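Local coordinates for actin-related protein 8 (Homo sapiens, PDB 4FO0), which binds ATP with low basal ATPase activity, cannot polymerise, and serves as a proposed core subunit of the INO80 chromatin remodelling complex in transcription, replication and probably DNA repair, at residues H233-C238 against D255-V260; S247-D252 against K482-S487; S281-C286 against M359-P364; G158-H163 against T171-D176. All blocks are in the same frame, centred on the assembly; numbering follows the deposited sequence.

Interaction 1: H233-C238 against D255-V260; sequences HQESVC and DQKTSV. With ATP (adenosine-5'-triphosphate), chain C.
Glu235 meets Lys257 without a bond between their polar ends: Glu235 OE1 rests against the carbon Lys257 CE (3.8 Å) and stays 4.8 Å from Lys257 NZ. This is the ATP cleft of the actin fold, where residues 255-260 run from the second phosphate-binding loop, the turn of a β-hairpin, into strand 258-264, and Glu235 stands in the first turn of helix 235-243. The two side chains approach from opposite directions. His21 holds the other carboxylate oxygen, Glu235 OE2. The lysine bends at chi2 (90°) and again at chi4 (65°), which curls Lys257 NZ to within 2.7 Å of O1G of ATP. Backbone amides add to this hold on the phosphates: Gln256 N and Lys257 N both bond ATP O3G, at 2.7 and 2.8 Å, and Asp255 N meets O3B. Asp255 OD1 accepts from the ribose O3', at a modelled length too short to trust, while Asp255 OD2 takes bonds from Thr25, Trp60 and Gln256. With an alanine in place of Asp255, the ribose hydroxyl would probably lose this acceptor, and Thr25 and Trp60 their common partner. Farther along the strand, Ser259 OG stops 4.3 Å from Glu235 OE1.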
loop_
_atom_site.group_PDB
_atom_site.type_symbol
_atom_site.label_atom_id
_atom_site.label_comp_id
_atom_site.label_asym_id
_atom_site.label_seq_id
_atom_site.Cartn_x
_atom_site.Cartn_y
_atom_site.Cartn_z
ATOM N N HIS A 233 -0.110 7.294 -16.413
ATOM C CA HIS A 233 0.026 8.462 -15.564
ATOM C C HIS A 233 0.510 8.082 -14.170
ATOM O O HIS A 233 0.400 6.931 -13.755
ATOM C CB HIS A 233 -1.295 9.214 -15.481
ATOM C CG HIS A 233 -1.139 10.701 -15.500
ATOM N ND1 HIS A 233 0.022 11.330 -15.103
ATOM C CD2 HIS A 233 -1.991 11.681 -15.885
ATOM C CE1 HIS A 233 -0.125 12.638 -15.233
ATOM N NE2 HIS A 233 -1.337 12.875 -15.705
ATOM N N GLN A 234 1.040 9.055 -13.447
ATOM C CA GLN A 234 1.533 8.812 -12.105
ATOM C C GLN A 234 0.398 8.731 -11.112
ATOM O O GLN A 234 -0.572 9.479 -11.206
ATOM C CB GLN A 234 2.485 9.909 -11.697
ATOM C CG GLN A 234 3.615 10.052 -12.655
ATOM C CD GLN A 234 4.336 11.339 -12.448
ATOM O OE1 GLN A 234 5.402 11.371 -11.836
ATOM N NE2 GLN A 234 3.749 12.427 -12.932
ATOM N N GLU A 235 0.531 7.826 -10.151
ATOM C CA GLU A 235 -0.532 7.590 -9.199
ATOM C C GLU A 235 -0.722 8.839 -8.320
ATOM O O GLU A 235 -1.816 9.104 -7.825
ATOM C CB GLU A 235 -0.267 6.306 -8.383
ATOM C CG GLU A 235 0.906 6.393 -7.394
ATOM C CD GLU A 235 1.531 5.031 -7.015
ATOM O OE1 GLU A 235 2.732 5.015 -6.655
ATOM O OE2 GLU A 235 0.841 3.986 -7.057
ATOM N N SER A 236 0.335 9.622 -8.151
ATOM C CA SER A 236 0.255 10.831 -7.332
ATOM C C SER A 236 -0.635 11.908 -7.973
ATOM O O SER A 236 -1.458 12.529 -7.303
ATOM C CB SER A 236 1.650 11.392 -7.083
ATOM O OG SER A 236 2.375 11.441 -8.300
ATOM N N VAL A 237 -0.463 12.137 -9.270
ATOM C CA VAL A 237 -1.284 13.116 -9.950
ATOM C C VAL A 237 -2.729 12.635 -9.971
ATOM O O VAL A 237 -3.661 13.414 -9.734
ATOM C CB VAL A 237 -0.803 13.363 -11.378
ATOM C CG1 VAL A 237 -1.750 14.305 -12.081
ATOM C CG2 VAL A 237 0.602 13.906 -11.370
ATOM N N CYS A 238 -2.910 11.346 -10.248
ATOM C CA CYS A 238 -4.244 10.759 -10.250
ATOM C C CYS A 238 -4.946 10.960 -8.914
ATOM O O CYS A 238 -6.128 11.298 -8.866
ATOM C CB CYS A 238 -4.186 9.287 -10.629
ATOM S SG CYS A 238 -3.774 9.038 -12.382
ATOM N N ASP A 255 1.011 -0.593 1.511
ATOM C CA ASP A 255 1.360 -1.677 2.390
ATOM C C ASP A 255 2.869 -1.755 2.553
ATOM O O ASP A 255 3.359 -2.178 3.587
ATOM C CB ASP A 255 0.802 -2.999 1.880
ATOM C CG ASP A 255 1.068 -4.141 2.843
ATOM O OD1 ASP A 255 0.736 -4.019 4.043
ATOM O OD2 ASP A 255 1.637 -5.152 2.403
ATOM N N GLN A 256 3.609 -1.325 1.541
ATOM C CA GLN A 256 5.059 -1.492 1.573
ATOM C C GLN A 256 5.881 -0.267 1.206
ATOM O O GLN A 256 7.054 -0.196 1.551
ATOM C CB GLN A 256 5.459 -2.664 0.694
ATOM C CG GLN A 256 5.136 -3.958 1.378
ATOM C CD GLN A 256 5.086 -5.087 0.437
ATOM O OE1 GLN A 256 5.878 -5.171 -0.509
ATOM N NE2 GLN A 256 4.129 -5.971 0.656
ATOM N N LYS A 257 5.281 0.687 0.502
ATOM C CA LYS A 257 6.017 1.881 0.119
ATOM C C LYS A 257 5.225 3.086 0.515
ATOM O O LYS A 257 4.001 3.029 0.567
ATOM C CB LYS A 257 6.316 1.902 -1.383
ATOM C CG LYS A 257 5.118 2.141 -2.264
ATOM C CD LYS A 257 4.898 3.626 -2.517
ATOM C CE LYS A 257 3.508 3.890 -3.084
ATOM N NZ LYS A 257 2.437 3.550 -2.103
ATOM N N THR A 258 5.929 4.169 0.817
ATOM C CA THR A 258 5.294 5.450 1.101
ATOM C C THR A 258 5.825 6.525 0.168
ATOM O O THR A 258 7.027 6.753 0.129
ATOM C CB THR A 258 5.592 5.897 2.511
ATOM O OG1 THR A 258 5.001 4.972 3.424
ATOM C CG2 THR A 258 5.032 7.298 2.748
ATOM N N SER A 259 4.931 7.169 -0.586
ATOM C CA SER A 259 5.321 8.237 -1.496
ATOM C C SER A 259 4.963 9.574 -0.905
ATOM O O SER A 259 3.894 9.733 -0.315
ATOM C CB SER A 259 4.600 8.117 -2.835
ATOM O OG SER A 259 5.012 6.976 -3.564
ATOM N N VAL A 260 5.868 10.531 -1.068
ATOM C CA VAL A 260 5.581 11.929 -0.801
ATOM C C VAL A 260 5.930 12.753 -2.038
ATOM O O VAL A 260 6.912 12.469 -2.735
ATOM C CB VAL A 260 6.392 12.457 0.382
ATOM C CG1 VAL A 260 5.836 13.795 0.849
ATOM C CG2 VAL A 260 6.342 11.469 1.514
HETATM P PG ATP C . 1.989 -0.193 -1.996
HETATM O O1G ATP C . 1.277 1.103 -2.269
HETATM O O2G ATP C . 2.513 -0.911 -3.216
HETATM O O3G ATP C . 2.983 -0.161 -0.854
HETATM P PB ATP C . -0.727 -1.217 -1.865
HETATM O O1B ATP C . -1.026 -2.689 -1.972
HETATM O O2B ATP C . -1.126 -0.205 -2.929
HETATM O O3B ATP C . 0.828 -1.156 -1.460
HETATM P PA ATP C . -2.764 -0.236 -0.124
HETATM O O1A ATP C . -3.702 -1.336 -0.551
HETATM O O2A ATP C . -2.976 1.196 -0.541
HETATM O O3A ATP C . -1.273 -0.718 -0.440
HETATM O "O5'" ATP C . -2.708 -0.272 1.471
HETATM C "C5'" ATP C . -2.491 -1.531 2.087
HETATM C "C4'" ATP C . -2.199 -1.298 3.549
HETATM O "O4'" ATP C . -3.312 -0.613 4.103
HETATM C "C3'" ATP C . -2.045 -2.590 4.335
HETATM O "O3'" ATP C . -0.858 -2.528 5.132
HETATM C "C2'" ATP C . -3.267 -2.629 5.219
HETATM O "O2'" ATP C . -3.029 -3.263 6.467
HETATM C "C1'" ATP C . -3.528 -1.155 5.400
HETATM N N9 ATP C . -4.881 -0.922 5.924
HETATM C C8 ATP C . -6.034 -1.191 5.295
HETATM N N7 ATP C . -7.091 -0.861 6.074
HETATM C C5 ATP C . -6.607 -0.370 7.221
HETATM C C6 ATP C . -7.184 0.149 8.471
HETATM N N6 ATP C . -8.532 0.209 8.617
HETATM N N1 ATP C . -6.321 0.559 9.438
HETATM C C2 ATP C . -4.983 0.497 9.289
HETATM N N3 ATP C . -4.393 0.021 8.171
HETATM C C4 ATP C . -5.142 -0.415 7.125
#

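Interaction 2: S247-D252 against K482-S487; sequences STCIVD and KAILHS
Val251 and Ile484 make the closest approach between residues 247-252 of the strand and residues 482-487 of the helix, and it is wholly apolar. One methyl of the valine, Val251 CG2, lies 3.7 Å from Ile484 CG1 and just as near the end of that branch, Ile484 CD1; the two side chains cross at about a right angle. The isoleucine's second branch serves another residue: Ile484 CG2 faces the sulfur of Cys249, 4.1 Å from Cys249 SG. With chi1 near -70°, Ile484 splays its branches to the two strand residues at once, since CG1 then lies opposite the carbonyl carbon and CG2 opposite the backbone nitrogen. Cys249 and Val251 are two apart in the strand and therefore share one face of the sheet. The alpha carbons of Cys249 and Ile484 are 7.7 Å apart, a separation bridged by side chains alone.

Hydrogen bonds run within each element or to its neighbours, and none joins helix to strand here. Ser487 N bonds Ala483 O at 2.8 Å within the helix, and Ser487 OG reaches Thr272 O. The strand is held edgewise on both flanks, Cys249 and Val251 bonding to strand 503-507 and Ile250 to Cys261 of strand 258-264.

Ile250, on the other face, packs against Ala239 and Thr240 of helix 235-243. A mixed sheet covered by helices on its two faces is the core of each domain in the actin, Hsp70 and hexokinase superfamily, and this strand carries Asp252, an ATP-binding residue, close to its C-terminal end.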
loop_
_atom_site.group_PDB
_atom_site.type_symbol
_atom_site.label_atom_id
_atom_site.label_comp_id
_atom_site.label_asym_id
_atom_site.label_seq_id
_atom_site.Cartn_x
_atom_site.Cartn_y
_atom_site.Cartn_z
ATOM N N SER A 247 -3.879 21.600 -6.346
ATOM C CA SER A 247 -2.555 21.763 -5.756
ATOM C C SER A 247 -2.533 21.209 -4.343
ATOM O O SER A 247 -3.400 21.524 -3.531
ATOM C CB SER A 247 -2.119 23.231 -5.748
ATOM O OG SER A 247 -1.594 23.610 -7.007
ATOM N N THR A 248 -1.533 20.396 -4.037
ATOM C CA THR A 248 -1.509 19.741 -2.740
ATOM C C THR A 248 -0.264 18.894 -2.594
ATOM O O THR A 248 0.301 18.419 -3.581
ATOM C CB THR A 248 -2.772 18.841 -2.567
ATOM O OG1 THR A 248 -2.778 18.233 -1.275
ATOM C CG2 THR A 248 -2.816 17.748 -3.624
ATOM N N CYS A 249 0.178 18.727 -1.358
ATOM C CA CYS A 249 1.171 17.710 -1.061
ATOM C C CYS A 249 0.442 16.360 -0.920
ATOM O O CYS A 249 -0.535 16.248 -0.169
ATOM C CB CYS A 249 1.925 18.074 0.213
ATOM S SG CYS A 249 3.196 16.886 0.702
ATOM N N ILE A 250 0.894 15.353 -1.666
ATOM C CA ILE A 250 0.274 14.028 -1.635
ATOM C C ILE A 250 1.156 13.029 -0.927
ATOM O O ILE A 250 2.358 12.946 -1.195
ATOM C CB ILE A 250 0.088 13.434 -3.030
ATOM C CG1 ILE A 250 -0.371 14.504 -3.992
ATOM C CG2 ILE A 250 -0.883 12.234 -2.975
ATOM C CD1 ILE A 250 -1.597 15.225 -3.496
ATOM N N VAL A 251 0.545 12.243 -0.055
ATOM C CA VAL A 251 1.258 11.179 0.630
ATOM C C VAL A 251 0.497 9.895 0.391
ATOM O O VAL A 251 -0.668 9.790 0.768
ATOM C CB VAL A 251 1.329 11.419 2.144
ATOM C CG1 VAL A 251 2.112 10.311 2.793
ATOM C CG2 VAL A 251 1.949 12.773 2.442
ATOM N N ASP A 252 1.131 8.923 -0.254
ATOM C CA ASP A 252 0.469 7.644 -0.440
ATOM C C ASP A 252 1.138 6.618 0.460
ATOM O O ASP A 252 2.255 6.174 0.178
ATOM C CB ASP A 252 0.514 7.212 -1.908
ATOM C CG ASP A 252 -0.223 5.875 -2.167
ATOM O OD1 ASP A 252 -0.296 5.021 -1.250
ATOM O OD2 ASP A 252 -0.728 5.675 -3.301
ATOM N N LYS A 482 8.739 14.281 8.741
ATOM C CA LYS A 482 9.977 14.854 8.231
ATOM C C LYS A 482 10.033 14.822 6.700
ATOM O O LYS A 482 10.483 15.780 6.069
ATOM C CB LYS A 482 11.179 14.098 8.803
ATOM C CG LYS A 482 11.302 14.203 10.296
ATOM C CD LYS A 482 12.520 13.459 10.836
ATOM C CE LYS A 482 12.498 13.392 12.369
ATOM N NZ LYS A 482 11.300 12.637 12.897
ATOM N N ALA A 483 9.587 13.711 6.116
ATOM C CA ALA A 483 9.550 13.562 4.669
ATOM C C ALA A 483 8.591 14.561 4.035
ATOM O O ALA A 483 8.907 15.194 3.028
ATOM C CB ALA A 483 9.132 12.174 4.308
ATOM N N ILE A 484 7.408 14.694 4.615
ATOM C CA ILE A 484 6.457 15.663 4.105
ATOM C C ILE A 484 7.071 17.050 4.107
ATOM O O ILE A 484 7.021 17.752 3.106
ATOM C CB ILE A 484 5.179 15.677 4.930
ATOM C CG1 ILE A 484 4.409 14.381 4.681
ATOM C CG2 ILE A 484 4.330 16.933 4.597
ATOM C CD1 ILE A 484 3.284 14.162 5.642
ATOM N N LEU A 485 7.648 17.433 5.241
ATOM C CA LEU A 485 8.275 18.737 5.391
ATOM C C LEU A 485 9.410 18.907 4.385
ATOM O O LEU A 485 9.436 19.853 3.601
ATOM C CB LEU A 485 8.795 18.903 6.817
ATOM C CG LEU A 485 7.685 19.071 7.856
ATOM C CD1 LEU A 485 8.254 19.267 9.245
ATOM C CD2 LEU A 485 6.763 20.212 7.486
ATOM N N HIS A 486 10.341 17.970 4.405
ATOM C CA HIS A 486 11.462 18.006 3.486
ATOM C C HIS A 486 11.024 18.172 2.033
ATOM O O HIS A 486 11.607 18.944 1.283
ATOM C CB HIS A 486 12.292 16.740 3.628
ATOM C CG HIS A 486 13.421 16.665 2.657
ATOM N ND1 HIS A 486 13.261 16.204 1.368
ATOM C CD2 HIS A 486 14.725 17.008 2.777
ATOM C CE1 HIS A 486 14.422 16.253 0.739
ATOM N NE2 HIS A 486 15.327 16.736 1.572
ATOM N N SER A 487 9.999 17.433 1.644
ATOM C CA SER A 487 9.467 17.487 0.292
ATOM C C SER A 487 8.964 18.895 -0.055
ATOM O O SER A 487 9.304 19.451 -1.092
ATOM C CB SER A 487 8.332 16.460 0.166
ATOM O OG SER A 487 7.554 16.646 -1.005
#

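Interaction 3: S281-C286 against M359-P364; sequences SDVSRC and MALFYP
Val283 and Leu361 carry the apolar part of this buried contact between helix 280-293 and the loop after helix 353-359. A single methyl, Val283 CG2, sits at the fork of the leucine: it is 3.7 Å from Leu361 CG, 3.8 Å from Leu361 CD2 and 4.0 Å from Leu361 CD1. The side chains cross at about a right angle. One turn further along the helix, Cys286 points its sulfur at the loop, chi1 179° setting it opposite the backbone nitrogen, and Cys286 SG comes 4.3 Å from the methyl Ala360 CB.

The polar interactions stay on their own sides. Arg285 NH2 forms a salt bridge with Asp282 OD1 (2.6 Å); the oxygen lies in the guanidinium plane, whereas the nitrogen comes from above the carboxylate plane, 40° out of it. Arg63 is a second cationic partner of that oxygen. In the loop, Met359 O accepts from both Phe362 N and Tyr363 N, which draws the chain tightly back on itself after Met359.

The contact lies in the large lobe of the actin fold, and Ser281 at the start of its helix touches ATP. Met359 and Tyr363 lean on helix 71-88, Phe362 meets Phe519 of helix 516-527, and Leu361 shares a backbone bond with Leu480 where helix 480-489 begins.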
loop_
_atom_site.group_PDB
_atom_site.type_symbol
_atom_site.label_atom_id
_atom_site.label_comp_id
_atom_site.label_asym_id
_atom_site.label_seq_id
_atom_site.Cartn_x
_atom_site.Cartn_y
_atom_site.Cartn_z
ATOM N N SER A 281 2.738 -2.806 6.198
ATOM C CA SER A 281 3.172 -4.150 6.534
ATOM C C SER A 281 4.201 -4.083 7.647
ATOM O O SER A 281 4.155 -4.875 8.588
ATOM C CB SER A 281 3.737 -4.883 5.305
ATOM O OG SER A 281 4.930 -4.260 4.840
ATOM N N ASP A 282 5.123 -3.129 7.538
ATOM C CA ASP A 282 6.103 -2.875 8.599
ATOM C C ASP A 282 5.456 -2.572 9.941
ATOM O O ASP A 282 5.893 -3.073 10.975
ATOM C CB ASP A 282 7.029 -1.743 8.197
ATOM C CG ASP A 282 7.688 -1.996 6.861
ATOM O OD1 ASP A 282 8.666 -2.781 6.837
ATOM O OD2 ASP A 282 7.222 -1.425 5.844
ATOM N N VAL A 283 4.403 -1.768 9.926
ATOM C CA VAL A 283 3.602 -1.573 11.124
ATOM C C VAL A 283 3.005 -2.879 11.646
ATOM O O VAL A 283 2.963 -3.118 12.847
ATOM C CB VAL A 283 2.455 -0.625 10.852
ATOM C CG1 VAL A 283 1.605 -0.462 12.120
ATOM C CG2 VAL A 283 2.994 0.691 10.377
ATOM N N SER A 284 2.512 -3.708 10.738
ATOM C CA SER A 284 1.917 -4.969 11.131
ATOM C C SER A 284 2.949 -5.840 11.846
ATOM O O SER A 284 2.636 -6.496 12.820
ATOM C CB SER A 284 1.344 -5.712 9.919
ATOM O OG SER A 284 0.145 -5.096 9.480
ATOM N N ARG A 285 4.180 -5.846 11.358
ATOM C CA ARG A 285 5.197 -6.722 11.912
ATOM C C ARG A 285 5.590 -6.166 13.275
ATOM O O ARG A 285 5.719 -6.899 14.257
ATOM C CB ARG A 285 6.400 -6.782 10.972
ATOM C CG ARG A 285 7.564 -7.631 11.467
ATOM C CD ARG A 285 8.898 -7.103 10.908
ATOM N NE ARG A 285 8.731 -6.679 9.523
ATOM C CZ ARG A 285 8.990 -5.468 9.039
ATOM N NH1 ARG A 285 9.470 -4.493 9.807
ATOM N NH2 ARG A 285 8.770 -5.241 7.754
ATOM N N CYS A 286 5.740 -4.850 13.327
ATOM C CA CYS A 286 6.086 -4.163 14.558
ATOM C C CYS A 286 5.052 -4.439 15.660
ATOM O O CYS A 286 5.404 -4.842 16.782
ATOM C CB CYS A 286 6.209 -2.668 14.277
ATOM S SG CYS A 286 6.611 -1.639 15.690
ATOM N N MET A 359 2.870 4.622 15.286
ATOM C CA MET A 359 3.802 5.738 15.386
ATOM C C MET A 359 5.213 5.401 14.929
ATOM O O MET A 359 6.045 6.292 14.826
ATOM C CB MET A 359 3.860 6.274 16.806
ATOM C CG MET A 359 2.629 7.042 17.201
ATOM S SD MET A 359 2.879 7.849 18.777
ATOM C CE MET A 359 4.517 8.534 18.530
ATOM N N ALA A 360 5.499 4.131 14.663
ATOM C CA ALA A 360 6.795 3.804 14.093
ATOM C C ALA A 360 6.895 4.365 12.675
ATOM O O ALA A 360 7.994 4.508 12.143
ATOM C CB ALA A 360 7.048 2.334 14.110
ATOM N N LEU A 361 5.752 4.698 12.070
ATOM C CA LEU A 361 5.751 5.396 10.778
ATOM C C LEU A 361 6.450 6.750 10.881
ATOM O O LEU A 361 6.961 7.267 9.896
ATOM C CB LEU A 361 4.332 5.583 10.240
ATOM C CG LEU A 361 3.670 4.289 9.779
ATOM C CD1 LEU A 361 2.212 4.531 9.493
ATOM C CD2 LEU A 361 4.388 3.727 8.543
ATOM N N PHE A 362 6.486 7.312 12.084
ATOM C CA PHE A 362 7.153 8.585 12.299
ATOM C C PHE A 362 8.550 8.418 12.888
ATOM O O PHE A 362 9.371 9.343 12.841
ATOM C CB PHE A 362 6.274 9.480 13.159
ATOM C CG PHE A 362 4.909 9.699 12.573
ATOM C CD1 PHE A 362 4.621 10.860 11.853
ATOM C CD2 PHE A 362 3.918 8.720 12.703
ATOM C CE1 PHE A 362 3.360 11.051 11.292
ATOM C CE2 PHE A 362 2.650 8.903 12.142
ATOM C CZ PHE A 362 2.368 10.067 11.438
ATOM N N TYR A 363 8.809 7.226 13.425
ATOM C CA TYR A 363 10.130 6.846 13.931
ATOM C C TYR A 363 10.558 5.486 13.373
ATOM O O TYR A 363 10.740 4.523 14.116
ATOM C CB TYR A 363 10.139 6.850 15.465
ATOM C CG TYR A 363 9.774 8.198 16.007
ATOM C CD1 TYR A 363 10.744 9.173 16.201
ATOM C CD2 TYR A 363 8.448 8.524 16.281
ATOM C CE1 TYR A 363 10.402 10.425 16.670
ATOM C CE2 TYR A 363 8.098 9.768 16.748
ATOM C CZ TYR A 363 9.081 10.721 16.939
ATOM O OH TYR A 363 8.752 11.974 17.412
ATOM N N PRO A 364 10.727 5.415 12.050
ATOM C CA PRO A 364 10.955 4.158 11.329
ATOM C C PRO A 364 12.235 3.401 11.712
ATOM O O PRO A 364 12.422 2.272 11.267
ATOM C CB PRO A 364 10.990 4.606 9.861
ATOM C CG PRO A 364 11.270 6.051 9.906
ATOM C CD PRO A 364 10.603 6.556 11.129
#

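Interaction 4: G158-H163 against T171-D176; sequences GQLNIH and TAVLAD
Val173 turns its two methyls to different partners: chi1 at 166° sets CG1 opposite the backbone nitrogen, facing Leu160, and CG2 opposite the carbonyl carbon, facing the main chain at Asn161. Leu160, whose chi1 of -69° directs CG opposite its own carbonyl carbon, presents both ends of its fork, so that Val173 CG1 is 4.2 Å from Leu160 CD1 and equally far from Leu160 CD2. The other methyl, Val173 CG2, lies 3.4 Å from Asn161 O, a carbon-to-carbonyl touch with no hydrogen bond.

That carbonyl belongs to an inverse gamma turn centred on Asn161, closed by Ile162 N bonding Leu160 O at 2.9 Å. The turn follows the short β-hairpin of strands 155-156 and 159-160, and after it the chain leads on to helix 170-187 in the small lobe of the actin fold. Gly158, with its positive phi of 72°, sits in the turn that links the two hairpin strands, and Gly158 N bonds the side chain of Ser24, an ATP-binding residue. Asn161 ND2 is tied to Trp153 O.

Shortening Val173 to an alanine would probably open a gap beneath Leu160 and leave the Asn161 carbonyl without its methyl neighbour. Leu160 also packs on His213 of helix 211-225, which Leu174 touches too, through Glu216 and Leu217. Farther along helix 170-187, Asp176 N bonds Ala172 O at 3.0 Å, and Asp176 OD1 makes a salt bridge with Arg46.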
loop_
_atom_site.group_PDB
_atom_site.type_symbol
_atom_site.label_atom_id
_atom_site.label_comp_id
_atom_site.label_asym_id
_atom_site.label_seq_id
_atom_site.Cartn_x
_atom_site.Cartn_y
_atom_site.Cartn_z
ATOM N N GLY A 158 6.630 -1.509 -3.977
ATOM C CA GLY A 158 6.213 -0.652 -5.077
ATOM C C GLY A 158 7.056 -0.741 -6.333
ATOM O O GLY A 158 6.910 0.082 -7.245
ATOM N N GLN A 159 7.951 -1.724 -6.388
ATOM C CA GLN A 159 8.680 -1.937 -7.627
ATOM C C GLN A 159 8.601 -3.396 -8.057
ATOM O O GLN A 159 8.136 -4.251 -7.302
ATOM C CB GLN A 159 10.112 -1.394 -7.539
ATOM C CG GLN A 159 10.178 0.140 -7.348
ATOM C CD GLN A 159 9.521 0.952 -8.488
ATOM O OE1 GLN A 159 9.083 0.403 -9.498
ATOM N NE2 GLN A 159 9.467 2.268 -8.318
ATOM N N LEU A 160 8.958 -3.670 -9.312
ATOM C CA LEU A 160 8.844 -5.048 -9.813
ATOM C C LEU A 160 9.664 -5.980 -8.944
ATOM O O LEU A 160 10.810 -5.671 -8.592
ATOM C CB LEU A 160 9.306 -5.158 -11.262
ATOM C CG LEU A 160 8.398 -4.463 -12.272
ATOM C CD1 LEU A 160 8.652 -5.008 -13.645
ATOM C CD2 LEU A 160 6.971 -4.676 -11.890
ATOM N N ASN A 161 9.089 -7.112 -8.574
ATOM C CA ASN A 161 9.772 -7.962 -7.612
ATOM C C ASN A 161 10.790 -8.876 -8.258
ATOM O O ASN A 161 10.513 -10.060 -8.494
ATOM C CB ASN A 161 8.810 -8.798 -6.788
ATOM C CG ASN A 161 9.543 -9.607 -5.738
ATOM O OD1 ASN A 161 10.654 -9.241 -5.349
ATOM N ND2 ASN A 161 8.956 -10.715 -5.296
ATOM N N ILE A 162 11.963 -8.313 -8.545
ATOM C CA ILE A 162 13.058 -9.048 -9.160
ATOM C C ILE A 162 14.019 -9.576 -8.104
ATOM O O ILE A 162 14.424 -8.840 -7.196
ATOM C CB ILE A 162 13.847 -8.149 -10.104
ATOM C CG1 ILE A 162 12.925 -7.617 -11.200
ATOM C CG2 ILE A 162 15.060 -8.899 -10.653
ATOM C CD1 ILE A 162 13.418 -7.847 -12.551
ATOM N N HIS A 163 14.389 -10.846 -8.234
ATOM C CA HIS A 163 15.188 -11.515 -7.210
ATOM C C HIS A 163 15.723 -12.833 -7.746
ATOM O O HIS A 163 15.193 -13.378 -8.714
ATOM C CB HIS A 163 14.321 -11.792 -5.990
ATOM C CG HIS A 163 13.180 -12.722 -6.272
ATOM N ND1 HIS A 163 13.354 -14.077 -6.461
ATOM C CD2 HIS A 163 11.854 -12.493 -6.423
ATOM C CE1 HIS A 163 12.184 -14.642 -6.704
ATOM N NE2 HIS A 163 11.256 -13.703 -6.686
ATOM N N THR A 171 11.348 -11.374 -16.965
ATOM C CA THR A 171 10.364 -12.023 -17.824
ATOM C C THR A 171 9.328 -12.801 -17.034
ATOM O O THR A 171 8.154 -12.852 -17.408
ATOM C CB THR A 171 11.003 -12.951 -18.863
ATOM O OG1 THR A 171 11.715 -13.989 -18.192
ATOM C CG2 THR A 171 11.952 -12.169 -19.750
ATOM N N ALA A 172 9.759 -13.408 -15.942
ATOM C CA ALA A 172 8.837 -14.183 -15.139
ATOM C C ALA A 172 7.854 -13.244 -14.478
ATOM O O ALA A 172 6.672 -13.559 -14.379
ATOM C CB ALA A 172 9.572 -14.979 -14.097
ATOM N N VAL A 173 8.350 -12.098 -14.016
ATOM C CA VAL A 173 7.505 -11.132 -13.327
ATOM C C VAL A 173 6.423 -10.632 -14.281
ATOM O O VAL A 173 5.254 -10.522 -13.915
ATOM C CB VAL A 173 8.299 -9.912 -12.817
ATOM C CG1 VAL A 173 7.342 -8.790 -12.434
ATOM C CG2 VAL A 173 9.180 -10.294 -11.653
ATOM N N LEU A 174 6.826 -10.334 -15.510
ATOM C CA LEU A 174 5.902 -9.812 -16.501
ATOM C C LEU A 174 4.852 -10.852 -16.872
ATOM O O LEU A 174 3.691 -10.522 -17.088
ATOM C CB LEU A 174 6.659 -9.323 -17.734
ATOM C CG LEU A 174 7.333 -7.968 -17.529
ATOM C CD1 LEU A 174 8.302 -7.692 -18.642
ATOM C CD2 LEU A 174 6.282 -6.890 -17.486
ATOM N N ALA A 175 5.247 -12.114 -16.927
ATOM C CA ALA A 175 4.300 -13.154 -17.275
ATOM C C ALA A 175 3.281 -13.325 -16.156
ATOM O O ALA A 175 2.089 -13.566 -16.408
ATOM C CB ALA A 175 5.016 -14.444 -17.546
ATOM N N ASP A 176 3.756 -13.178 -14.922
ATOM C CA ASP A 176 2.899 -13.251 -13.748
ATOM C C ASP A 176 1.927 -12.076 -13.699
ATOM O O ASP A 176 0.750 -12.257 -13.394
ATOM C CB ASP A 176 3.733 -13.325 -12.467
ATOM C CG ASP A 176 4.492 -14.656 -12.329
ATOM O OD1 ASP A 176 4.218 -15.577 -13.133
ATOM O OD2 ASP A 176 5.354 -14.789 -11.419
#

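In the fold
From the N terminus, interaction 4 closes first: a short loop folds the hairpin strand 159-160 onto helix 170-187, complete before the others begin. Interaction 1 opens at 233-238 and closes at 255-260, bringing helix 235-243 to the phosphate loop. Interaction 2 starts inside it at 247-252, so the two cross; their strands 247-253 and 258-264 are sheet neighbours, joined by a probable hydrogen bond between Ser259 O and Asp252 N. Interaction 2 closes only at 482-487, and interaction 3, joining helix 280-293 to the loop after helix 353-359, is nested within that long excursion. Around the nucleotide, Lys257 touches Gly158 of interaction 4, and Asp255 O probably accepts a hydrogen bond from Ser281 N.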